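PDB 3ALJ: 2-methyl-3-hydroxypyridine-5-carboxylic acid oxygenase, which catalyses, as an FAD-dependent oxygenase, the oxidation of 2-methyl-3-hydroxypyridine-5-carboxylic acid, probably with opening of the pyridine ring. Local coordinates for residues N127-R138 with L141-I152; I152-R163 with K282-A292. All coordinates share one frame; numbering follows the deposited sequence. Where two conformers were deposited one is given.

Interaction 1 (N127-R138 with L141-I152); sequences NSEAVAADPVGR and LQTGEVLEADLI. With FAD (flavin-adenine dinucleotide), chain B.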
# COMPACT_ATOMS: atom_id res chain seq x y z
N ASN A 127 17.48 -9.95 -7.83
CA ASN A 127 18.83 -10.04 -7.18
C ASN A 127 19.65 -8.83 -7.55
O ASN A 127 20.92 -8.88 -7.79
CB ASN A 127 19.61 -11.30 -7.71
CG ASN A 127 18.96 -12.58 -7.36
OD1 ASN A 127 18.62 -13.42 -8.23
ND2 ASN A 127 18.77 -12.73 -6.16
N SER A 128 19.02 -7.61 -7.62
CA SER A 128 19.66 -6.41 -8.11
C SER A 128 19.33 -5.26 -7.18
O SER A 128 18.23 -4.64 -7.22
CB SER A 128 19.11 -6.14 -9.54
OG SER A 128 19.92 -5.07 -10.15
N GLU A 129 20.23 -5.05 -6.25
CA GLU A 129 20.00 -4.06 -5.16
C GLU A 129 20.69 -2.78 -5.40
O GLU A 129 21.94 -2.77 -5.64
CB GLU A 129 20.50 -4.66 -3.79
CG GLU A 129 20.34 -3.66 -2.60
CD GLU A 129 20.98 -4.12 -1.34
OE1 GLU A 129 21.82 -5.06 -1.38
OE2 GLU A 129 20.67 -3.53 -0.31
N ALA A 130 20.02 -1.66 -5.32
CA ALA A 130 20.64 -0.32 -5.39
C ALA A 130 21.19 -0.01 -4.03
O ALA A 130 20.52 -0.07 -3.00
CB ALA A 130 19.62 0.80 -5.74
N VAL A 131 22.53 0.24 -3.95
CA VAL A 131 23.14 0.49 -2.61
C VAL A 131 23.57 1.95 -2.51
O VAL A 131 23.67 2.47 -1.35
CB VAL A 131 24.33 -0.47 -2.28
CG1 VAL A 131 23.87 -1.90 -2.31
CG2 VAL A 131 25.42 -0.23 -3.24
N ALA A 132 23.73 2.63 -3.63
CA ALA A 132 24.05 4.04 -3.55
C ALA A 132 23.52 4.79 -4.72
O ALA A 132 23.34 4.22 -5.83
CB ALA A 132 25.59 4.26 -3.35
N ALA A 133 23.23 6.06 -4.55
CA ALA A 133 22.77 6.88 -5.70
C ALA A 133 23.45 8.24 -5.65
O ALA A 133 23.76 8.72 -4.56
CB ALA A 133 21.18 7.10 -5.66
N ASP A 134 23.56 8.88 -6.82
CA ASP A 134 24.23 10.18 -6.85
C ASP A 134 23.22 11.08 -7.57
O ASP A 134 22.74 10.69 -8.66
CB ASP A 134 25.52 10.06 -7.67
CG ASP A 134 26.35 11.30 -7.65
OD1 ASP A 134 25.84 12.44 -7.73
OD2 ASP A 134 27.58 11.21 -7.50
N PRO A 135 22.88 12.24 -6.98
CA PRO A 135 22.01 13.22 -7.66
C PRO A 135 22.40 13.63 -9.08
O PRO A 135 21.56 14.08 -9.85
CB PRO A 135 22.14 14.46 -6.80
CG PRO A 135 22.38 13.96 -5.40
CD PRO A 135 23.19 12.65 -5.59
N VAL A 136 23.65 13.40 -9.47
CA VAL A 136 23.95 13.77 -10.88
C VAL A 136 23.45 12.75 -11.86
O VAL A 136 23.52 12.95 -13.09
CB VAL A 136 25.44 14.07 -11.23
CG1 VAL A 136 26.05 14.97 -10.22
CG2 VAL A 136 26.24 12.77 -11.50
N GLY A 137 22.83 11.63 -11.38
CA GLY A 137 22.21 10.64 -12.25
C GLY A 137 22.99 9.33 -12.33
O GLY A 137 23.21 8.74 -13.40
N ARG A 138 23.42 8.84 -11.16
CA ARG A 138 24.15 7.57 -11.11
C ARG A 138 23.59 6.68 -9.98
O ARG A 138 23.10 7.15 -8.95
CB ARG A 138 25.67 7.77 -10.91
CG ARG A 138 26.29 8.42 -12.19
CD ARG A 138 27.79 8.11 -12.37
NE ARG A 138 28.52 8.58 -11.20
CZ ARG A 138 29.15 9.75 -11.15
NH1 ARG A 138 29.16 10.58 -12.21
NH2 ARG A 138 29.77 10.10 -10.02
N LEU A 141 24.82 -0.52 -8.01
CA LEU A 141 24.25 -1.75 -7.51
C LEU A 141 25.20 -2.50 -6.56
O LEU A 141 26.42 -2.18 -6.58
CB LEU A 141 23.90 -2.59 -8.73
CG LEU A 141 22.93 -1.91 -9.72
CD1 LEU A 141 22.77 -3.00 -10.80
CD2 LEU A 141 21.58 -1.65 -9.08
N GLN A 142 24.69 -3.51 -5.85
CA GLN A 142 25.56 -4.26 -4.89
C GLN A 142 26.65 -4.98 -5.63
O GLN A 142 27.69 -5.27 -5.03
CB GLN A 142 24.66 -5.13 -4.02
CG GLN A 142 24.32 -6.57 -4.50
CD GLN A 142 23.29 -6.69 -5.64
OE1 GLN A 142 23.06 -5.76 -6.37
NE2 GLN A 142 22.68 -7.86 -5.78
N THR A 143 26.47 -5.19 -6.91
CA THR A 143 27.49 -5.91 -7.72
C THR A 143 28.63 -5.00 -8.03
O THR A 143 29.62 -5.45 -8.63
CB THR A 143 26.83 -6.26 -9.11
OG1 THR A 143 26.31 -5.05 -9.71
CG2 THR A 143 25.61 -7.21 -8.95
N GLY A 144 28.54 -3.69 -7.74
CA GLY A 144 29.54 -2.71 -8.13
C GLY A 144 29.23 -2.10 -9.52
O GLY A 144 29.82 -1.13 -9.84
N GLU A 145 28.19 -2.61 -10.23
CA GLU A 145 27.81 -1.91 -11.49
C GLU A 145 27.31 -0.49 -11.22
O GLU A 145 26.46 -0.26 -10.34
CB GLU A 145 26.75 -2.77 -12.21
CG GLU A 145 26.55 -2.21 -13.64
CD GLU A 145 25.49 -3.03 -14.38
OE1 GLU A 145 24.69 -3.77 -13.76
OE2 GLU A 145 25.43 -2.91 -15.63
N VAL A 146 27.84 0.46 -11.98
CA VAL A 146 27.42 1.84 -11.90
C VAL A 146 26.63 2.17 -13.14
O VAL A 146 27.07 1.93 -14.30
CB VAL A 146 28.64 2.85 -11.84
CG1 VAL A 146 28.15 4.28 -11.67
CG2 VAL A 146 29.48 2.56 -10.56
N LEU A 147 25.40 2.62 -12.90
CA LEU A 147 24.46 2.90 -13.99
C LEU A 147 24.23 4.38 -14.10
O LEU A 147 23.96 5.04 -13.12
CB LEU A 147 23.12 2.14 -13.66
CG LEU A 147 23.24 0.57 -13.52
CD1 LEU A 147 21.89 -0.04 -13.07
CD2 LEU A 147 23.70 0.06 -14.82
N GLU A 148 24.37 4.94 -15.30
CA GLU A 148 24.06 6.36 -15.46
C GLU A 148 22.64 6.44 -16.08
O GLU A 148 22.21 5.61 -16.89
CB GLU A 148 25.04 6.99 -16.48
CG GLU A 148 26.52 7.03 -15.99
CD GLU A 148 27.40 7.66 -17.04
OE1 GLU A 148 28.33 6.97 -17.50
OE2 GLU A 148 27.11 8.84 -17.41
N ALA A 149 21.96 7.51 -15.69
CA ALA A 149 20.61 7.69 -16.14
C ALA A 149 20.27 9.17 -16.15
O ALA A 149 20.84 9.96 -15.39
CB ALA A 149 19.64 6.88 -15.24
N ASP A 150 19.18 9.49 -16.87
CA ASP A 150 18.61 10.85 -16.73
C ASP A 150 17.69 11.03 -15.54
O ASP A 150 17.42 12.13 -15.11
CB ASP A 150 17.80 11.14 -17.99
CG ASP A 150 18.66 10.90 -19.32
OD1 ASP A 150 19.68 11.68 -19.43
OD2 ASP A 150 18.47 9.99 -20.12
N LEU A 151 17.25 9.89 -14.97
CA LEU A 151 16.35 9.94 -13.75
C LEU A 151 16.64 8.68 -13.00
O LEU A 151 16.80 7.60 -13.57
CB LEU A 151 14.88 9.91 -14.25
CG LEU A 151 13.80 9.68 -13.14
CD1 LEU A 151 13.69 10.96 -12.28
CD2 LEU A 151 12.52 9.27 -13.83
N ILE A 152 16.74 8.91 -11.70
CA ILE A 152 16.87 7.76 -10.74
C ILE A 152 15.65 7.76 -9.83
O ILE A 152 15.37 8.81 -9.21
CB ILE A 152 18.12 7.91 -9.89
CG1 ILE A 152 19.37 7.99 -10.80
CG2 ILE A 152 18.20 6.77 -8.84
CD1 ILE A 152 20.58 7.96 -9.94
PA FAD B . 7.49 -1.72 -0.91
O1A FAD B . 6.14 -2.29 -1.21
O2A FAD B . 8.09 -1.95 0.35
O5B FAD B . 8.44 -2.25 -2.07
C5B FAD B . 9.87 -1.91 -2.08
C4B FAD B . 10.44 -3.01 -2.96
O4B FAD B . 11.85 -2.61 -3.04
C3B FAD B . 10.46 -4.36 -2.35
O3B FAD B . 10.07 -5.37 -3.31
C2B FAD B . 11.93 -4.51 -1.82
O2B FAD B . 12.40 -5.87 -1.79
C1B FAD B . 12.74 -3.78 -2.84
N9A FAD B . 13.92 -3.16 -2.34
C8A FAD B . 14.19 -2.69 -1.07
N7A FAD B . 15.40 -2.10 -1.02
C5A FAD B . 15.93 -2.21 -2.30
C6A FAD B . 17.09 -1.71 -2.87
N6A FAD B . 18.02 -1.03 -2.11
N1A FAD B . 17.28 -1.97 -4.17
C2A FAD B . 16.41 -2.67 -4.91
N3A FAD B . 15.23 -3.15 -4.42
C4A FAD B . 15.01 -2.87 -3.11
N1 FAD B . -1.59 0.56 1.55
C2 FAD B . -2.71 0.65 0.86
O2 FAD B . -2.83 1.36 -0.15
N3 FAD B . -3.83 -0.08 1.26
C4 FAD B . -3.80 -0.94 2.36
O4 FAD B . -4.81 -1.70 2.59
C4X FAD B . -2.61 -0.99 3.07
N5 FAD B . -2.56 -1.77 4.28
C5X FAD B . -1.39 -1.76 5.03
C6 FAD B . -1.33 -2.42 6.27
C7 FAD B . -0.16 -2.47 6.98
C7M FAD B . -0.13 -3.23 8.34
C8 FAD B . 0.96 -1.82 6.52
C8M FAD B . 2.29 -1.82 7.31
C9 FAD B . 0.92 -1.15 5.29
C9A FAD B . -0.28 -1.07 4.55
N10 FAD B . -0.37 -0.35 3.28
C10 FAD B . -1.53 -0.28 2.61
C1' FAD B . 0.87 0.43 2.79
C2' FAD B . 1.57 -0.39 1.71
O2' FAD B . 1.90 -1.69 2.24
C3' FAD B . 2.90 0.28 1.35
O3' FAD B . 2.69 1.74 1.45
C4' FAD B . 3.36 0.04 -0.03
O4' FAD B . 3.61 -1.39 -0.14
C5' FAD B . 4.65 0.73 -0.33
O5' FAD B . 5.03 0.42 -1.66
P FAD B . 6.52 0.77 -2.08
O1P FAD B . 6.65 0.29 -3.46
O2P FAD B . 6.88 2.19 -1.75
O3P FAD B . 7.43 -0.12 -1.08
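Q142 hooks its side-chain amide onto the backbone of N127 and E129. Its CB lies 3.7 Å from V131 CG1, and the two side chains cross at about a right angle. CG sits between the backbone N and the carbonyl carbon (chi1 89°), and a second bend at chi2 turns the amide back to the backbone of 127-129. There OE1 accepts from E129 N at 2.9 Å, with the donor above the carbonyl plane. NE2 gives an N-H to N127 O, which lies in the amide plane. The backbone adds Q142 N to E129 O. Q142 thus makes three hydrogen bonds to the loop 127-129 that leads into strand 130-134. Beside it, L141 brings CD1 to 3.6 Å from S128 OG, a hydroxyl bonded to H40. At the far end A149 N bonds to G137 O (2.9 Å), and the aliphatic parts of R138 and E148 run side by side, CD to CG 4.0 Å. A130 meets the adenine with its backbone: its N donates to FAD N1A (3.0 Å) and its O accepts from FAD N6A (2.8 Å). With strand 138-141 between the outer strands, this is a small three-stranded antiparallel meander, here forming part of the adenine site of an FAD-binding Rossmann-type domain.

Interaction 2 (I152-R163 with K282-A292); sequences IVGADGVGSKVR and KVALVGDAAHA. With FAD (flavin-adenine dinucleotide), chain B.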
# COMPACT_ATOMS: atom_id res chain seq x y z
N ILE A 152 16.74 8.91 -11.70
CA ILE A 152 16.87 7.76 -10.74
C ILE A 152 15.65 7.76 -9.83
O ILE A 152 15.37 8.81 -9.21
CB ILE A 152 18.12 7.91 -9.89
CG1 ILE A 152 19.37 7.99 -10.80
CG2 ILE A 152 18.20 6.77 -8.84
CD1 ILE A 152 20.58 7.96 -9.94
N VAL A 153 14.88 6.66 -9.74
CA VAL A 153 13.73 6.57 -8.88
C VAL A 153 14.09 5.69 -7.68
O VAL A 153 14.31 4.49 -7.85
CB VAL A 153 12.54 6.02 -9.66
CG1 VAL A 153 11.31 5.93 -8.73
CG2 VAL A 153 12.15 6.99 -10.88
N GLY A 154 14.04 6.29 -6.51
CA GLY A 154 14.23 5.53 -5.26
C GLY A 154 12.86 5.06 -4.78
O GLY A 154 12.19 5.76 -4.09
N ALA A 155 12.48 3.88 -5.23
CA ALA A 155 11.16 3.24 -4.81
C ALA A 155 11.53 1.99 -4.01
O ALA A 155 10.86 0.95 -4.12
CB ALA A 155 10.42 2.86 -6.12
N ASP A 156 12.54 2.15 -3.15
CA ASP A 156 13.09 1.01 -2.40
C ASP A 156 12.71 0.89 -0.99
O ASP A 156 13.45 0.33 -0.18
CB ASP A 156 14.66 0.97 -2.69
CG ASP A 156 15.34 2.29 -2.45
OD1 ASP A 156 14.79 3.42 -2.57
OD2 ASP A 156 16.61 2.23 -2.13
N GLY A 157 11.48 1.35 -0.70
CA GLY A 157 10.87 0.98 0.57
C GLY A 157 11.30 1.83 1.78
O GLY A 157 12.12 2.72 1.67
N VAL A 158 10.81 1.48 2.98
CA VAL A 158 11.06 2.28 4.18
C VAL A 158 12.53 2.33 4.51
O VAL A 158 12.96 3.30 5.09
CB VAL A 158 10.34 1.65 5.43
CG1 VAL A 158 8.91 1.85 5.42
CG2 VAL A 158 10.68 0.17 5.60
N GLY A 159 13.28 1.24 4.11
CA GLY A 159 14.78 1.22 4.34
C GLY A 159 15.55 1.68 3.12
O GLY A 159 16.72 1.31 3.00
N SER A 160 14.98 2.52 2.24
CA SER A 160 15.65 2.97 0.99
C SER A 160 17.12 3.37 1.18
O SER A 160 17.47 4.30 1.96
CB SER A 160 14.93 4.30 0.58
OG SER A 160 15.54 4.88 -0.51
N LYS A 161 17.92 2.67 0.40
CA LYS A 161 19.34 3.01 0.30
C LYS A 161 19.60 4.09 -0.69
O LYS A 161 20.61 4.81 -0.58
CB LYS A 161 20.18 1.72 -0.02
CG LYS A 161 20.34 0.81 1.24
CD LYS A 161 21.18 -0.46 0.89
CE LYS A 161 21.25 -1.31 2.12
NZ LYS A 161 22.19 -2.41 1.74
N VAL A 162 18.73 4.25 -1.71
CA VAL A 162 18.85 5.41 -2.53
C VAL A 162 18.73 6.67 -1.63
O VAL A 162 19.56 7.61 -1.75
CB VAL A 162 17.78 5.37 -3.67
CG1 VAL A 162 17.66 6.73 -4.43
CG2 VAL A 162 18.01 4.14 -4.62
N ARG A 163 17.74 6.72 -0.73
CA ARG A 163 17.61 7.82 0.16
C ARG A 163 18.78 7.93 1.14
O ARG A 163 19.41 9.01 1.21
CB ARG A 163 16.35 7.55 1.00
CG ARG A 163 16.08 8.64 2.09
CD ARG A 163 15.00 8.19 3.03
NE ARG A 163 15.40 7.01 3.79
CZ ARG A 163 14.63 6.02 4.17
NH1 ARG A 163 13.35 5.94 3.89
NH2 ARG A 163 15.19 5.07 4.92
N LYS A 282 18.69 14.59 -9.99
CA LYS A 282 17.93 13.70 -10.85
C LYS A 282 17.33 12.50 -10.06
O LYS A 282 16.83 11.63 -10.73
CB LYS A 282 18.77 13.17 -11.99
CG LYS A 282 19.30 14.34 -12.96
CD LYS A 282 20.38 13.70 -13.92
CE LYS A 282 21.41 14.69 -14.54
NZ LYS A 282 20.58 15.62 -15.24
N VAL A 283 17.40 12.56 -8.74
CA VAL A 283 16.84 11.44 -7.90
C VAL A 283 15.51 11.88 -7.31
O VAL A 283 15.36 12.92 -6.69
CB VAL A 283 17.82 11.18 -6.74
CG1 VAL A 283 17.19 10.14 -5.77
CG2 VAL A 283 19.18 10.60 -7.32
N ALA A 284 14.48 10.99 -7.47
CA ALA A 284 13.16 11.18 -6.80
C ALA A 284 12.91 9.99 -5.95
O ALA A 284 13.06 8.82 -6.40
CB ALA A 284 12.09 11.27 -7.80
N LEU A 285 12.50 10.28 -4.73
CA LEU A 285 12.09 9.20 -3.75
C LEU A 285 10.56 9.06 -3.82
O LEU A 285 9.85 10.05 -3.68
CB LEU A 285 12.47 9.62 -2.33
CG LEU A 285 14.01 9.88 -2.22
CD1 LEU A 285 14.28 10.25 -0.76
CD2 LEU A 285 14.87 8.67 -2.64
N VAL A 286 10.08 7.83 -3.98
CA VAL A 286 8.60 7.56 -4.22
C VAL A 286 8.17 6.49 -3.27
O VAL A 286 8.87 5.46 -3.17
CB VAL A 286 8.32 7.08 -5.69
CG1 VAL A 286 8.77 8.24 -6.72
CG2 VAL A 286 8.75 5.59 -6.03
N GLY A 287 7.00 6.60 -2.66
CA GLY A 287 6.48 5.47 -1.91
C GLY A 287 6.98 5.47 -0.48
O GLY A 287 7.22 6.56 0.08
N ASP A 288 7.07 4.28 0.11
CA ASP A 288 7.46 4.22 1.51
C ASP A 288 8.94 4.77 1.75
O ASP A 288 9.26 5.11 2.91
CB ASP A 288 7.47 2.75 1.96
CG ASP A 288 6.06 2.24 2.38
OD1 ASP A 288 5.08 2.97 2.19
OD2 ASP A 288 6.05 1.12 2.92
N ALA A 289 9.73 4.85 0.70
CA ALA A 289 11.05 5.49 0.81
C ALA A 289 10.89 6.94 1.33
O ALA A 289 11.82 7.48 1.96
CB ALA A 289 11.75 5.50 -0.54
N ALA A 290 9.76 7.58 0.95
CA ALA A 290 9.54 8.98 1.28
C ALA A 290 8.50 9.22 2.32
O ALA A 290 8.54 10.24 3.03
CB ALA A 290 9.18 9.74 -0.01
N HIS A 291 7.43 8.36 2.36
CA HIS A 291 6.22 8.78 3.12
C HIS A 291 5.45 7.59 3.66
O HIS A 291 4.22 7.59 3.71
CB HIS A 291 5.33 9.67 2.18
CG HIS A 291 4.92 9.00 0.92
ND1 HIS A 291 4.09 7.90 0.88
CD2 HIS A 291 5.20 9.32 -0.37
CE1 HIS A 291 3.90 7.56 -0.41
NE2 HIS A 291 4.56 8.38 -1.17
N ALA A 292 6.15 6.61 4.19
CA ALA A 292 5.42 5.54 4.84
C ALA A 292 4.58 6.00 6.00
O ALA A 292 4.97 6.96 6.70
CB ALA A 292 6.38 4.48 5.38
PA FAD B . 7.49 -1.72 -0.91
O1A FAD B . 6.14 -2.29 -1.21
O2A FAD B . 8.09 -1.95 0.35
O5B FAD B . 8.44 -2.25 -2.07
C5B FAD B . 9.87 -1.91 -2.08
C4B FAD B . 10.44 -3.01 -2.96
O4B FAD B . 11.85 -2.61 -3.04
C3B FAD B . 10.46 -4.36 -2.35
O3B FAD B . 10.07 -5.37 -3.31
C2B FAD B . 11.93 -4.51 -1.82
O2B FAD B . 12.40 -5.87 -1.79
C1B FAD B . 12.74 -3.78 -2.84
N9A FAD B . 13.92 -3.16 -2.34
C8A FAD B . 14.19 -2.69 -1.07
N7A FAD B . 15.40 -2.10 -1.02
C5A FAD B . 15.93 -2.21 -2.30
C6A FAD B . 17.09 -1.71 -2.87
N6A FAD B . 18.02 -1.03 -2.11
N1A FAD B . 17.28 -1.97 -4.17
C2A FAD B . 16.41 -2.67 -4.91
N3A FAD B . 15.23 -3.15 -4.42
C4A FAD B . 15.01 -2.87 -3.11
N1 FAD B . -1.59 0.56 1.55
C2 FAD B . -2.71 0.65 0.86
O2 FAD B . -2.83 1.36 -0.15
N3 FAD B . -3.83 -0.08 1.26
C4 FAD B . -3.80 -0.94 2.36
O4 FAD B . -4.81 -1.70 2.59
C4X FAD B . -2.61 -0.99 3.07
N5 FAD B . -2.56 -1.77 4.28
C5X FAD B . -1.39 -1.76 5.03
C6 FAD B . -1.33 -2.42 6.27
C7 FAD B . -0.16 -2.47 6.98
C7M FAD B . -0.13 -3.23 8.34
C8 FAD B . 0.96 -1.82 6.52
C8M FAD B . 2.29 -1.82 7.31
C9 FAD B . 0.92 -1.15 5.29
C9A FAD B . -0.28 -1.07 4.55
N10 FAD B . -0.37 -0.35 3.28
C10 FAD B . -1.53 -0.28 2.61
C1' FAD B . 0.87 0.43 2.79
C2' FAD B . 1.57 -0.39 1.71
O2' FAD B . 1.90 -1.69 2.24
C3' FAD B . 2.90 0.28 1.35
O3' FAD B . 2.69 1.74 1.45
C4' FAD B . 3.36 0.04 -0.03
O4' FAD B . 3.61 -1.39 -0.14
C5' FAD B . 4.65 0.73 -0.33
O5' FAD B . 5.03 0.42 -1.66
P FAD B . 6.52 0.77 -2.08
O1P FAD B . 6.65 0.29 -3.46
O2P FAD B . 6.88 2.19 -1.75
O3P FAD B . 7.43 -0.12 -1.08
O HOH W 1 9.43 3.17 -1.78
O HOH W 2 8.41 -0.34 2.70
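V162 and V283 slide past each other in opposite directions, CG1 to CG1 at 3.7 Å, and V162 meets L285 in the same manner. The short helix is thereby laid on the face of the sheet that carries V283 and L285. R163 crosses L285 at about a right angle, its CG 3.7 Å from L285 CD1. Its CG points opposite the backbone N (chi1 178°), and a bend at chi3 turns the guanidinium toward the 288-291 turn. NH1 and NH2 both grip V158 O end-on, and NH1 also reaches A289 O at 2.9 Å. Both carbonyls lie at the guanidinium edge, while S160 CB covers one face. These bonds fix the rotation of the group. D156 fixes the helix start: OD2 takes V162 N on its syn lone pair, and OD1 meets the hydroxyl of S160, the N-cap residue. V158 lies alongside D288, with CG1 3.6 Å from A292 CB. The other face of the sheet carries V153 and A284. Strands 152-154 and 283-285 pair in parallel, with G154 N to A284 O at 2.7 Å as one of four backbone bonds. D288 closes the site: its N donates to FAD O2P (2.8 Å), and OD1 accepts from the ribityl hydroxyl O3'. Water 1 links G157 N, V286 O and A289 N to O2P, and water 2 ties V158 N and D288 OD2 to O2A. This FAD site is consistent with the DG (D156-G157) and GD (G287-D288) motifs of flavoprotein hydroxylases.

Overall arrangement
From the N terminus, the chain reaches strand 123-125 and then enters interaction 1. This contact closes a local loop, since two residues separate its segments. After the meander, whose last strand is 146-148, the chain enters strand 151-154, where I152 is shared by both contacts. Interaction 2 closes a long loop of 118 residues, which includes much of the seven-stranded sheet. The two loops lie in series, neither nested nor crossed. Interaction 1 joins the three-stranded sheet to the six-stranded one, and interaction 2 pairs two strands within the latter. A salt bridge from E129 to K161 ties them together. Along FAD, both meet the adenine, and interaction 2 goes on to the pyrophosphate and ribityl chain.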